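Local coordinates for protein ZmpA Glycopeptidase (Clostridium perfringens, PDB 6XSX) that is a metalloprotease of the M60 family, probably cleaving the peptide backbone of glycosylated proteins through this catalytic module, at residues K222-D227 with R368-F373; V295-N300 with N388-A393; N197-K200 with L205-E208. All blocks are in the same frame, centred on the assembly; numbering follows the deposited sequence.

Overall arrangement
All three contacts lie in the M60 peptidase module and bury most of their touching residues, but they differ in chemistry. Interactions 1 and 2, centres about 13 Å apart, share one helical core: helix 365-375 of interaction 1 lies against helix 383-398 of interaction 2, with F373 packing on W390. Interaction 1 mixes an aliphatic-aromatic contact with a side-chain amide to backbone carbonyl hydrogen bond and reaches the surface at D227; interaction 2 is apolar, one tryptophan against two branched side chains. Interaction 3, its centre about 34 Å from that of interaction 1 on the opposite side of the chain's centre, joins two consecutive helices across a short turn. Helix 206-224 begins at interaction 3 and ends at interaction 1.

Interaction 1: residues K222-D227 with R368-F373; sequences KYWGFD and RFEQEF. With EDO (1,2-ethanediol), chain G.
E370 lies across one face of the W224 indole, while next to it the amide end of Q371 holds the backbone just past W224. The E370 CG methylene stands almost straight above the five-membered ring, 4.0 Å from its centroid and 4° off the normal, a CH-pi contact. A bend at chi2 brings the carboxylate over the rim of the indole, and chi3 turns it nearly perpendicular to the ring (89°). E370 OE1 is 3.2 Å from both NE1 and CE2 of W224, but it stands above the ring plane, so the in-plane N-H does not point at it and no hydrogen bond forms. W366 meets the same indole edge-to-face.

Q371 is extended beyond CG and sends NE2 to the carbonyl of G225: NE2 donates to O at 2.9 Å with an N-H...O angle of 156°, slightly tilted from the carbonyl plane. The D227 carboxylate crosses this amide, with OD2 3.1 Å from Q371 NE2; its OD1 is hydrogen-bonded to S229. G225, with positive phi, closes helix 206-224 in a Schellman motif. R368 points away from segment 222-227, and its NH1 donates to O1 of a 1,2-ethanediol, probably from the crystallisation liquor, at 2.8 Å.

The chemistry thus divides in two. E370 covers the buried indole with CG and holds a carboxylate oxygen over its rim without a hydrogen bond. Beside it, R374 binds W224 O and Q371 binds G225 O, just past the helix end, so successive carbonyls are satisfied by side chains of helix 365-375.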
ATOM      1  N   LYS A 222       6.801   6.260   6.368  1.00 21.18           N
ATOM      2  CA  LYS A 222       7.375   7.522   5.919  1.00 22.35           C
ATOM      3  C   LYS A 222       6.441   8.215   4.915  1.00 21.48           C
ATOM      4  O   LYS A 222       6.091   9.380   5.090  1.00 21.45           O
ATOM      5  CB  LYS A 222       8.771   7.291   5.333  1.00 23.59           C
ATOM      6  CG  LYS A 222       9.454   8.548   4.810  1.00 25.67           C
ATOM      7  CD  LYS A 222      10.806   8.235   4.204  1.00 27.66           C
ATOM      8  CE  LYS A 222      11.301   9.314   3.264  1.00 30.66           C
ATOM      9  NZ  LYS A 222      12.575   8.905   2.620  1.00 35.97           N
ATOM     10  N   TYR A 223       6.019   7.493   3.872  1.00 19.12           N
ATOM     11  CA  TYR A 223       5.136   8.059   2.859  1.00 19.27           C
ATOM     12  C   TYR A 223       3.840   8.599   3.469  1.00 19.40           C
ATOM     13  O   TYR A 223       3.288   9.570   2.954  1.00 20.38           O
ATOM     14  CB  TYR A 223       4.851   7.027   1.764  1.00 17.86           C
ATOM     15  CG  TYR A 223       4.053   7.477   0.562  1.00 17.19           C
ATOM     16  CD1 TYR A 223       4.459   8.536  -0.245  1.00 17.10           C
ATOM     17  CD2 TYR A 223       2.916   6.779   0.182  1.00 17.06           C
ATOM     18  CE1 TYR A 223       3.735   8.900  -1.374  1.00 17.02           C
ATOM     19  CE2 TYR A 223       2.175   7.134  -0.933  1.00 16.63           C
ATOM     20  CZ  TYR A 223       2.585   8.199  -1.713  1.00 17.02           C
ATOM     21  OH  TYR A 223       1.853   8.521  -2.820  1.00 16.54           O
ATOM     22  N   TRP A 224       3.355   7.962   4.547  1.00 19.90           N
ATOM     23  CA  TRP A 224       2.076   8.308   5.153  1.00 20.95           C
ATOM     24  C   TRP A 224       2.236   9.426   6.189  1.00 22.14           C
ATOM     25  O   TRP A 224       1.242   9.901   6.741  1.00 22.73           O
ATOM     26  CB  TRP A 224       1.438   7.056   5.770  1.00 21.89           C
ATOM     27  CG  TRP A 224       0.034   6.817   5.313  1.00 23.62           C
ATOM     28  CD1 TRP A 224      -1.098   6.880   6.072  1.00 25.04           C
ATOM     29  CD2 TRP A 224      -0.393   6.486   3.978  1.00 22.85           C
ATOM     30  NE1 TRP A 224      -2.195   6.602   5.303  1.00 26.27           N
ATOM     31  CE2 TRP A 224      -1.797   6.365   4.014  1.00 23.91           C
ATOM     32  CE3 TRP A 224       0.271   6.281   2.763  1.00 22.90           C
ATOM     33  CZ2 TRP A 224      -2.550   6.043   2.883  1.00 23.76           C
ATOM     34  CZ3 TRP A 224      -0.470   5.953   1.646  1.00 23.63           C
ATOM     35  CH2 TRP A 224      -1.862   5.837   1.706  1.00 23.06           C
ATOM     36  N   GLY A 225       3.487   9.821   6.469  1.00 21.69           N
ATOM     37  CA  GLY A 225       3.773  10.948   7.346  1.00 23.12           C
ATOM     38  C   GLY A 225       3.838  10.603   8.836  1.00 25.35           C
ATOM     39  O   GLY A 225       3.678  11.490   9.679  1.00 26.57           O
ATOM     40  N   PHE A 226       4.095   9.327   9.164  1.00 26.80           N
ATOM     41  CA  PHE A 226       4.352   8.934  10.546  1.00 25.57           C
ATOM     42  C   PHE A 226       5.804   9.261  10.881  1.00 25.33           C
ATOM     43  O   PHE A 226       6.683   8.418  10.746  1.00 24.32           O
ATOM     44  CB  PHE A 226       4.005   7.461  10.787  1.00 24.41           C
ATOM     45  CG  PHE A 226       2.532   7.158  10.690  1.00 23.94           C
ATOM     46  CD1 PHE A 226       1.680   7.434  11.750  1.00 24.41           C
ATOM     47  CD2 PHE A 226       1.998   6.604   9.536  1.00 23.77           C
ATOM     48  CE1 PHE A 226       0.322   7.168  11.656  1.00 24.00           C
ATOM     49  CE2 PHE A 226       0.640   6.338   9.444  1.00 23.48           C
ATOM     50  CZ  PHE A 226      -0.197   6.626  10.500  1.00 23.77           C
ATOM     51  N   ASP A 227       6.052  10.510  11.287  1.00 27.62           N
ATOM     52  CA  ASP A 227       7.416  11.007  11.393  1.00 28.41           C
ATOM     53  C   ASP A 227       7.773  11.278  12.856  1.00 29.16           C
ATOM     54  O   ASP A 227       8.828  11.838  13.140  1.00 28.31           O
ATOM     55  CB  ASP A 227       7.612  12.229  10.490  1.00 27.58           C
ATOM     56  CG  ASP A 227       6.688  13.379  10.851  1.00 27.42           C
ATOM     57  OD1 ASP A 227       5.805  13.185  11.706  1.00 28.12           O
ATOM     58  OD2 ASP A 227       6.858  14.460  10.277  1.00 29.37           O
ATOM     59  N   ARG A 368       2.451  15.064   4.071  1.00 21.46           N
ATOM     60  CA  ARG A 368       1.907  16.275   4.667  1.00 23.48           C
ATOM     61  C   ARG A 368       0.387  16.307   4.508  1.00 23.32           C
ATOM     62  O   ARG A 368      -0.316  16.695   5.436  1.00 22.96           O
ATOM     63  CB  ARG A 368       2.598  17.519   4.100  1.00 24.38           C
ATOM     64  CG  ARG A 368       4.103  17.568   4.361  1.00 28.70           C
ATOM     65  CD  ARG A 368       4.747  18.817   3.770  1.00 30.75           C
ATOM     66  NE  ARG A 368       4.111  19.983   4.380  1.00 36.52           N
ATOM     67  CZ  ARG A 368       4.008  21.205   3.854  1.00 38.55           C
ATOM     68  NH1 ARG A 368       4.503  21.475   2.657  1.00 39.11           N
ATOM     69  NH2 ARG A 368       3.389  22.153   4.531  1.00 41.31           N
ATOM     70  N   PHE A 369      -0.113  15.892   3.331  1.00 22.12           N
ATOM     71  CA  PHE A 369      -1.550  15.813   3.102  1.00 21.73           C
ATOM     72  C   PHE A 369      -2.192  14.835   4.095  1.00 21.74           C
ATOM     73  O   PHE A 369      -3.172  15.185   4.765  1.00 20.62           O
ATOM     74  CB  PHE A 369      -1.833  15.483   1.634  1.00 21.23           C
ATOM     75  CG  PHE A 369      -3.276  15.503   1.192  1.00 21.64           C
ATOM     76  CD1 PHE A 369      -3.870  16.672   0.744  1.00 21.63           C
ATOM     77  CD2 PHE A 369      -4.026  14.335   1.161  1.00 22.08           C
ATOM     78  CE1 PHE A 369      -5.182  16.684   0.299  1.00 21.27           C
ATOM     79  CE2 PHE A 369      -5.342  14.346   0.720  1.00 21.67           C
ATOM     80  CZ  PHE A 369      -5.914  15.520   0.287  1.00 21.97           C
ATOM     81  N   GLU A 370      -1.618  13.626   4.206  1.00 22.47           N
ATOM     82  CA  GLU A 370      -2.089  12.621   5.156  1.00 24.64           C
ATOM     83  C   GLU A 370      -2.080  13.174   6.583  1.00 24.21           C
ATOM     84  O   GLU A 370      -3.018  12.919   7.343  1.00 24.75           O
ATOM     85  CB  GLU A 370      -1.277  11.320   5.088  1.00 26.62           C
ATOM     86  CG  GLU A 370      -1.635  10.409   3.923  1.00 30.03           C
ATOM     87  CD  GLU A 370      -3.117  10.195   3.648  1.00 31.87           C
ATOM     88  OE1 GLU A 370      -3.574   9.045   3.742  1.00 34.94           O
ATOM     89  OE2 GLU A 370      -3.808  11.177   3.299  1.00 35.78           O
ATOM     90  N   GLN A 371      -1.013  13.907   6.938  1.00 24.16           N
ATOM     91  CA  GLN A 371      -0.874  14.507   8.261  1.00 25.54           C
ATOM     92  C   GLN A 371      -2.031  15.467   8.549  1.00 26.17           C
ATOM     93  O   GLN A 371      -2.570  15.460   9.655  1.00 26.11           O
ATOM     94  CB  GLN A 371       0.483  15.192   8.435  1.00 24.09           C
ATOM     95  CG  GLN A 371       1.624  14.237   8.748  1.00 24.76           C
ATOM     96  CD  GLN A 371       2.957  14.933   8.632  1.00 26.05           C
ATOM     97  OE1 GLN A 371       3.051  16.025   8.074  1.00 26.25           O
ATOM     98  NE2 GLN A 371       4.002  14.300   9.147  1.00 24.95           N
ATOM     99  N   GLU A 372      -2.425  16.273   7.554  1.00 25.35           N
ATOM    100  CA  GLU A 372      -3.524  17.209   7.758  1.00 26.45           C
ATOM    101  C   GLU A 372      -4.818  16.477   8.091  1.00 25.46           C
ATOM    102  O   GLU A 372      -5.555  16.903   8.984  1.00 23.65           O
ATOM    103  CB  GLU A 372      -3.749  18.117   6.550  1.00 28.39           C
ATOM    104  CG  GLU A 372      -2.648  19.147   6.372  1.00 33.80           C
ATOM    105  CD  GLU A 372      -2.581  20.190   7.474  1.00 33.02           C
ATOM    106  OE1 GLU A 372      -3.630  20.756   7.814  1.00 35.93           O
ATOM    107  OE2 GLU A 372      -1.481  20.418   7.995  1.00 36.78           O
ATOM    108  N   PHE A 373      -5.103  15.396   7.351  1.00 23.92           N
ATOM    109  CA  PHE A 373      -6.354  14.668   7.518  1.00 26.05           C
ATOM    110  C   PHE A 373      -6.352  13.861   8.817  1.00 26.01           C
ATOM    111  O   PHE A 373      -7.411  13.575   9.378  1.00 25.68           O
ATOM    112  CB  PHE A 373      -6.675  13.827   6.275  1.00 24.84           C
ATOM    113  CG  PHE A 373      -7.437  14.604   5.232  1.00 25.72           C
ATOM    114  CD1 PHE A 373      -6.776  15.218   4.180  1.00 25.35           C
ATOM    115  CD2 PHE A 373      -8.810  14.772   5.342  1.00 26.03           C
ATOM    116  CE1 PHE A 373      -7.474  15.966   3.244  1.00 26.18           C
ATOM    117  CE2 PHE A 373      -9.509  15.520   4.407  1.00 26.31           C
ATOM    118  CZ  PHE A 373      -8.839  16.109   3.356  1.00 27.84           C
TER
HETATM  119  C1  EDO G1306       4.271  20.027  -0.743  1.00 32.55           C
HETATM  120  O1  EDO G1306       4.725  19.700   0.559  1.00 30.44           O
HETATM  121  C2  EDO G1306       4.494  21.458  -1.078  1.00 33.79           C
HETATM  122  O2  EDO G1306       5.724  21.938  -0.578  1.00 33.16           O

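Interaction 2: residues V295-N300 with N388-A393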
ATOM      1  N   VAL A 295     -11.393   7.096   1.130  1.00 25.57           N
ATOM      2  CA  VAL A 295     -10.216   6.245   1.244  1.00 26.55           C
ATOM      3  C   VAL A 295     -10.085   5.331   0.025  1.00 27.98           C
ATOM      4  O   VAL A 295      -8.972   4.953  -0.343  1.00 27.40           O
ATOM      5  CB  VAL A 295     -10.142   5.489   2.587  1.00 27.03           C
ATOM      6  CG1 VAL A 295      -9.908   6.448   3.740  1.00 25.62           C
ATOM      7  CG2 VAL A 295     -11.356   4.597   2.842  1.00 25.29           C
ATOM      8  N   GLU A 296     -11.218   5.026  -0.626  1.00 29.39           N
ATOM      9  CA  GLU A 296     -11.227   4.206  -1.831  1.00 30.88           C
ATOM     10  C   GLU A 296     -10.438   4.905  -2.938  1.00 28.63           C
ATOM     11  O   GLU A 296      -9.893   4.264  -3.837  1.00 27.69           O
ATOM     12  CB  GLU A 296     -12.660   3.923  -2.285  1.00 33.91           C
ATOM     13  CG  GLU A 296     -13.450   3.077  -1.299  1.00 39.93           C
ATOM     14  CD  GLU A 296     -14.204   3.814  -0.199  1.00 44.35           C
ATOM     15  OE1 GLU A 296     -14.132   5.072  -0.138  1.00 43.82           O
ATOM     16  OE2 GLU A 296     -14.867   3.123   0.608  1.00 48.84           O
ATOM     17  N   VAL A 297     -10.390   6.237  -2.882  1.00 27.52           N
ATOM     18  CA  VAL A 297      -9.639   6.960  -3.895  1.00 27.24           C
ATOM     19  C   VAL A 297      -8.194   7.068  -3.414  1.00 27.43           C
ATOM     20  O   VAL A 297      -7.285   6.612  -4.107  1.00 25.40           O
ATOM     21  CB  VAL A 297     -10.280   8.321  -4.235  1.00 26.79           C
ATOM     22  CG1 VAL A 297      -9.392   9.166  -5.130  1.00 25.58           C
ATOM     23  CG2 VAL A 297     -11.656   8.151  -4.873  1.00 25.59           C
ATOM     24  N   THR A 298      -8.022   7.587  -2.187  1.00 26.26           N
ATOM     25  CA  THR A 298      -6.735   8.064  -1.708  1.00 27.11           C
ATOM     26  C   THR A 298      -5.774   6.908  -1.434  1.00 28.58           C
ATOM     27  O   THR A 298      -4.566   7.114  -1.458  1.00 29.84           O
ATOM     28  CB  THR A 298      -6.864   9.046  -0.531  1.00 26.33           C
ATOM     29  OG1 THR A 298      -7.560   8.438   0.557  1.00 26.30           O
ATOM     30  CG2 THR A 298      -7.537  10.344  -0.912  1.00 28.04           C
ATOM     31  N   ASN A 299      -6.292   5.689  -1.219  1.00 29.87           N
ATOM     32  CA  ASN A 299      -5.435   4.582  -0.812  1.00 29.17           C
ATOM     33  C   ASN A 299      -4.555   4.102  -1.972  1.00 28.08           C
ATOM     34  O   ASN A 299      -3.548   3.425  -1.760  1.00 26.04           O
ATOM     35  CB  ASN A 299      -6.204   3.502  -0.039  1.00 29.97           C
ATOM     36  CG  ASN A 299      -6.570   3.938   1.370  1.00 33.63           C
ATOM     37  OD1 ASN A 299      -6.058   4.938   1.873  1.00 36.97           O
ATOM     38  ND2 ASN A 299      -7.447   3.192   2.030  1.00 30.40           N
ATOM     39  N   ASN A 300      -4.924   4.490  -3.194  1.00 26.26           N
ATOM     40  CA  ASN A 300      -4.182   4.152  -4.397  1.00 24.54           C
ATOM     41  C   ASN A 300      -2.834   4.872  -4.435  1.00 21.66           C
ATOM     42  O   ASN A 300      -1.960   4.526  -5.225  1.00 20.15           O
ATOM     43  CB  ASN A 300      -4.975   4.555  -5.639  1.00 28.33           C
ATOM     44  CG  ASN A 300      -6.266   3.780  -5.766  1.00 30.85           C
ATOM     45  OD1 ASN A 300      -6.248   2.558  -5.806  1.00 32.23           O
ATOM     46  ND2 ASN A 300      -7.386   4.483  -5.822  1.00 37.40           N
ATOM     47  N   ASN A 388     -14.011  18.989  -1.936  1.00 30.62           N
ATOM     48  CA  ASN A 388     -13.711  20.392  -1.691  1.00 29.40           C
ATOM     49  C   ASN A 388     -12.674  20.510  -0.580  1.00 29.75           C
ATOM     50  O   ASN A 388     -11.853  21.428  -0.592  1.00 31.43           O
ATOM     51  CB  ASN A 388     -14.974  21.223  -1.425  1.00 29.01           C
ATOM     52  CG  ASN A 388     -15.606  21.759  -2.695  1.00 29.13           C
ATOM     53  OD1 ASN A 388     -15.417  22.922  -3.044  1.00 29.95           O
ATOM     54  ND2 ASN A 388     -16.346  20.924  -3.404  1.00 26.88           N
ATOM     55  N   ALA A 389     -12.707  19.568   0.368  1.00 28.71           N
ATOM     56  CA  ALA A 389     -11.739  19.563   1.456  1.00 29.72           C
ATOM     57  C   ALA A 389     -10.335  19.256   0.928  1.00 28.40           C
ATOM     58  O   ALA A 389      -9.362  19.824   1.413  1.00 28.42           O
ATOM     59  CB  ALA A 389     -12.161  18.614   2.554  1.00 26.41           C
ATOM     60  N   TRP A 390     -10.236  18.358  -0.065  1.00 27.74           N
ATOM     61  CA  TRP A 390      -8.953  18.037  -0.677  1.00 25.26           C
ATOM     62  C   TRP A 390      -8.336  19.305  -1.260  1.00 25.39           C
ATOM     63  O   TRP A 390      -7.131  19.533  -1.140  1.00 23.95           O
ATOM     64  CB  TRP A 390      -9.111  17.012  -1.800  1.00 26.06           C
ATOM     65  CG  TRP A 390      -9.544  15.633  -1.411  1.00 27.59           C
ATOM     66  CD1 TRP A 390      -9.628  15.096  -0.158  1.00 27.91           C
ATOM     67  CD2 TRP A 390      -9.898  14.577  -2.324  1.00 27.36           C
ATOM     68  NE1 TRP A 390     -10.037  13.791  -0.232  1.00 27.18           N
ATOM     69  CE2 TRP A 390     -10.210  13.445  -1.545  1.00 27.37           C
ATOM     70  CE3 TRP A 390      -9.991  14.486  -3.719  1.00 28.08           C
ATOM     71  CZ2 TRP A 390     -10.602  12.234  -2.117  1.00 27.41           C
ATOM     72  CZ3 TRP A 390     -10.377  13.290  -4.285  1.00 27.32           C
ATOM     73  CH2 TRP A 390     -10.685  12.182  -3.492  1.00 28.19           C
ATOM     74  N   VAL A 391      -9.179  20.112  -1.919  1.00 23.96           N
ATOM     75  CA  VAL A 391      -8.700  21.288  -2.625  1.00 24.16           C
ATOM     76  C   VAL A 391      -8.095  22.245  -1.603  1.00 25.17           C
ATOM     77  O   VAL A 391      -7.052  22.842  -1.846  1.00 25.09           O
ATOM     78  CB  VAL A 391      -9.823  21.966  -3.425  1.00 23.44           C
ATOM     79  CG1 VAL A 391      -9.361  23.288  -4.029  1.00 24.98           C
ATOM     80  CG2 VAL A 391     -10.369  21.044  -4.498  1.00 22.37           C
ATOM     81  N   MET A 392      -8.770  22.363  -0.453  1.00 26.68           N
ATOM     82  CA  MET A 392      -8.375  23.301   0.585  1.00 27.16           C
ATOM     83  C   MET A 392      -7.108  22.816   1.280  1.00 25.65           C
ATOM     84  O   MET A 392      -6.181  23.604   1.471  1.00 25.67           O
ATOM     85  CB  MET A 392      -9.502  23.508   1.602  1.00 28.61           C
ATOM     86  CG  MET A 392     -10.634  24.325   1.015  1.00 32.35           C
ATOM     87  SD  MET A 392     -11.984  24.661   2.170  1.00 38.11           S
ATOM     88  CE  MET A 392     -12.666  23.022   2.418  1.00 32.59           C
ATOM     89  N   ALA A 393      -7.084  21.521   1.628  1.00 23.98           N
ATOM     90  CA  ALA A 393      -5.964  20.899   2.322  1.00 23.73           C
ATOM     91  C   ALA A 393      -4.711  20.890   1.444  1.00 23.22           C
ATOM     92  O   ALA A 393      -3.620  21.226   1.917  1.00 24.59           O
ATOM     93  CB  ALA A 393      -6.331  19.515   2.803  1.00 21.50           C
TER
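Just downstream of the HExxH pattern on helix 277-286, the short helix 295-298 offers V297 and T298 to W390 of helix 383-398. E296, next to them in sequence, is probably the glutamate that follows HExxH in M60 peptidases, although no metal is bound here. W390 spans the gap between the helices: the nearest CA atoms, those of T298 and W390, are 10.3 Å apart, so the backbones stay well separated and the indole fills the distance.

With CG of W390 anti to its own carbonyl carbon (chi1 -67°), the ring projects from helix 383-398 with its six-membered part leading. Two neighbouring side chains receive it. V297 brings a methyl, CG1, to 3.7 Å from W390 CH2 at the far corner of the indole, and its CB follows at 4.0 Å from the same atom. T298 brings its methyl, CG2, to 3.8 Å from W390 CZ2, the next atom along the ring. Both methyls approach obliquely, and no hydrogen bond links the two segments.

The polar atoms of these residues look elsewhere. W390 NE1 donates to the hydroxyl of T293, just before the short helix, adding a polar tie beside the apolar contact. T298 turns OG1 back to the carbonyl of I294 in a weak hydrogen bond, leaving its methyl for the indole. Helix 347-361 packs on V297 through H351 and V352, and helix 365-375 lies alongside with W366 on T298.

One tryptophan thus bridges two separated helices, oriented by a hydrogen bond from its indole nitrogen. The arrangement belongs to the helical core packed behind what is probably the HExxH-plus-glutamate site of an M60 metallopeptidase.

Interaction 3: residues N197-K200 with L205-E208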
ATOM      1  N   ASN A 197      10.124 -25.128  -1.178  1.00 24.34           N
ATOM      2  CA  ASN A 197      10.339 -25.190  -2.614  1.00 26.28           C
ATOM      3  C   ASN A 197      10.818 -23.839  -3.144  1.00 25.73           C
ATOM      4  O   ASN A 197      11.741 -23.785  -3.954  1.00 26.90           O
ATOM      5  CB  ASN A 197       9.071 -25.618  -3.360  1.00 29.09           C
ATOM      6  CG  ASN A 197       8.880 -27.120  -3.441  1.00 34.47           C
ATOM      7  OD1 ASN A 197       9.767 -27.895  -3.075  1.00 35.43           O
ATOM      8  ND2 ASN A 197       7.712 -27.545  -3.908  1.00 36.56           N
ATOM      9  N   TRP A 198      10.193 -22.752  -2.680  1.00 23.60           N
ATOM     10  CA  TRP A 198      10.444 -21.423  -3.221  1.00 23.27           C
ATOM     11  C   TRP A 198      11.841 -20.923  -2.850  1.00 22.69           C
ATOM     12  O   TRP A 198      12.564 -20.423  -3.708  1.00 24.08           O
ATOM     13  CB  TRP A 198       9.341 -20.439  -2.800  1.00 22.94           C
ATOM     14  CG  TRP A 198       9.446 -19.101  -3.467  1.00 22.01           C
ATOM     15  CD1 TRP A 198       8.847 -18.736  -4.635  1.00 21.38           C
ATOM     16  CD2 TRP A 198      10.209 -17.959  -3.027  1.00 21.26           C
ATOM     17  NE1 TRP A 198       9.161 -17.442  -4.941  1.00 22.66           N
ATOM     18  CE2 TRP A 198       9.992 -16.934  -3.974  1.00 21.97           C
ATOM     19  CE3 TRP A 198      11.025 -17.687  -1.922  1.00 20.09           C
ATOM     20  CZ2 TRP A 198      10.572 -15.668  -3.857  1.00 21.85           C
ATOM     21  CZ3 TRP A 198      11.577 -16.430  -1.791  1.00 20.44           C
ATOM     22  CH2 TRP A 198      11.365 -15.438  -2.752  1.00 20.79           C
ATOM     23  N   TYR A 199      12.225 -21.073  -1.579  1.00 22.54           N
ATOM     24  CA  TYR A 199      13.546 -20.673  -1.125  1.00 24.51           C
ATOM     25  C   TYR A 199      14.620 -21.445  -1.895  1.00 27.35           C
ATOM     26  O   TYR A 199      15.580 -20.844  -2.380  1.00 28.04           O
ATOM     27  CB  TYR A 199      13.682 -20.808   0.399  1.00 25.34           C
ATOM     28  CG  TYR A 199      12.935 -19.772   1.209  1.00 24.85           C
ATOM     29  CD1 TYR A 199      13.191 -18.412   1.065  1.00 25.12           C
ATOM     30  CD2 TYR A 199      11.972 -20.147   2.132  1.00 24.51           C
ATOM     31  CE1 TYR A 199      12.506 -17.455   1.803  1.00 24.76           C
ATOM     32  CE2 TYR A 199      11.277 -19.204   2.880  1.00 24.94           C
ATOM     33  CZ  TYR A 199      11.541 -17.855   2.715  1.00 24.80           C
ATOM     34  OH  TYR A 199      10.854 -16.931   3.450  1.00 24.88           O
ATOM     35  N   LYS A 200      14.440 -22.770  -2.028  1.00 28.20           N
ATOM     36  CA  LYS A 200      15.433 -23.613  -2.677  1.00 29.13           C
ATOM     37  C   LYS A 200      15.544 -23.271  -4.161  1.00 30.47           C
ATOM     38  O   LYS A 200      16.653 -23.029  -4.634  1.00 32.50           O
ATOM     39  CB  LYS A 200      15.184 -25.099  -2.394  1.00 29.36           C
ATOM     40  CG  LYS A 200      15.463 -25.527  -0.959  1.00 31.07           C
ATOM     41  CD  LYS A 200      15.648 -27.018  -0.777  1.00 33.23           C
ATOM     42  CE  LYS A 200      14.507 -27.827  -1.356  1.00 33.27           C
ATOM     43  NZ  LYS A 200      14.454 -29.181  -0.760  1.00 35.70           N
ATOM     44  N   LEU A 205      16.613 -16.911   1.151  1.00 27.61           N
ATOM     45  CA  LEU A 205      16.522 -17.329   2.540  1.00 27.01           C
ATOM     46  C   LEU A 205      15.476 -16.484   3.269  1.00 25.30           C
ATOM     47  O   LEU A 205      15.206 -15.338   2.895  1.00 24.98           O
ATOM     48  CB  LEU A 205      17.913 -17.225   3.185  1.00 28.04           C
ATOM     49  CG  LEU A 205      19.007 -18.102   2.561  1.00 28.92           C
ATOM     50  CD1 LEU A 205      20.393 -17.557   2.868  1.00 27.86           C
ATOM     51  CD2 LEU A 205      18.904 -19.557   3.015  1.00 27.99           C
ATOM     52  N   PRO A 206      14.822 -17.039   4.319  1.00 23.73           N
ATOM     53  CA  PRO A 206      13.794 -16.306   5.060  1.00 22.57           C
ATOM     54  C   PRO A 206      14.265 -14.997   5.686  1.00 22.48           C
ATOM     55  O   PRO A 206      13.463 -14.082   5.861  1.00 23.66           O
ATOM     56  CB  PRO A 206      13.322 -17.270   6.163  1.00 22.73           C
ATOM     57  CG  PRO A 206      14.330 -18.405   6.174  1.00 24.32           C
ATOM     58  CD  PRO A 206      15.005 -18.410   4.815  1.00 22.47           C
ATOM     59  N   SER A 207      15.553 -14.906   6.043  1.00 20.87           N
ATOM     60  CA  SER A 207      16.062 -13.680   6.642  1.00 21.18           C
ATOM     61  C   SER A 207      15.791 -12.484   5.728  1.00 21.97           C
ATOM     62  O   SER A 207      15.558 -11.372   6.207  1.00 21.46           O
ATOM     63  CB  SER A 207      17.523 -13.785   6.983  1.00 20.63           C
ATOM     64  OG  SER A 207      18.278 -13.990   5.798  1.00 20.68           O
ATOM     65  N   GLU A 208      15.798 -12.737   4.411  1.00 22.06           N
ATOM     66  CA  GLU A 208      15.566 -11.706   3.410  1.00 22.81           C
ATOM     67  C   GLU A 208      14.077 -11.353   3.323  1.00 21.63           C
ATOM     68  O   GLU A 208      13.713 -10.193   3.099  1.00 20.06           O
ATOM     69  CB  GLU A 208      16.092 -12.172   2.056  1.00 24.33           C
ATOM     70  CG  GLU A 208      15.873 -11.152   0.957  1.00 28.40           C
ATOM     71  CD  GLU A 208      16.407 -11.576  -0.402  1.00 31.59           C
ATOM     72  OE1 GLU A 208      16.234 -12.763  -0.770  1.00 34.23           O
ATOM     73  OE2 GLU A 208      16.997 -10.716  -1.089  1.00 34.23           O
TER
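The chi1 of Y199, -73°, sets CG anti to its carbonyl carbon and, with chi2 of -59°, carries the phenol across to P206, at the start of the next helix. The setting is an alpha-alpha connection, two consecutive helices joined by a short turn: helix 192-202 ends, a brief turn follows, and helix 206-224 begins about here. The backbones are near each other, with the CA atoms of Y199 and L205 5.8 Å apart.

Y199 offers one face of its ring to the proline. P206 CD sits over the centre, 4.0 Å from the centroid and 9° off the ring normal, a CH-pi contact made by the methylene next to the proline nitrogen. That nitrogen lies over the same ring, P206 N coming 3.4 Å from Y199 CE1. The L205-P206 peptide is part of the contact too, as L205 C approaches Y199 CE1 to 3.5 Å in an oblique direction. L205 CB points away, so L205 takes part chiefly through its backbone.

The contact closes the turn between the two helices, and M159 of helix 155-171 and F179 of strand 179-182, each touching both Y199 and P206, set it against the mixed sheet and one of its covering helices. L271 packs on Y199 as well. The phenol oxygen keeps a polar partner in T209, one turn into the second helix. Beside that hydrogen bond, Y199 OH also rests on the proline, 3.4 Å from P206 CA and 3.7 Å from P206 CB.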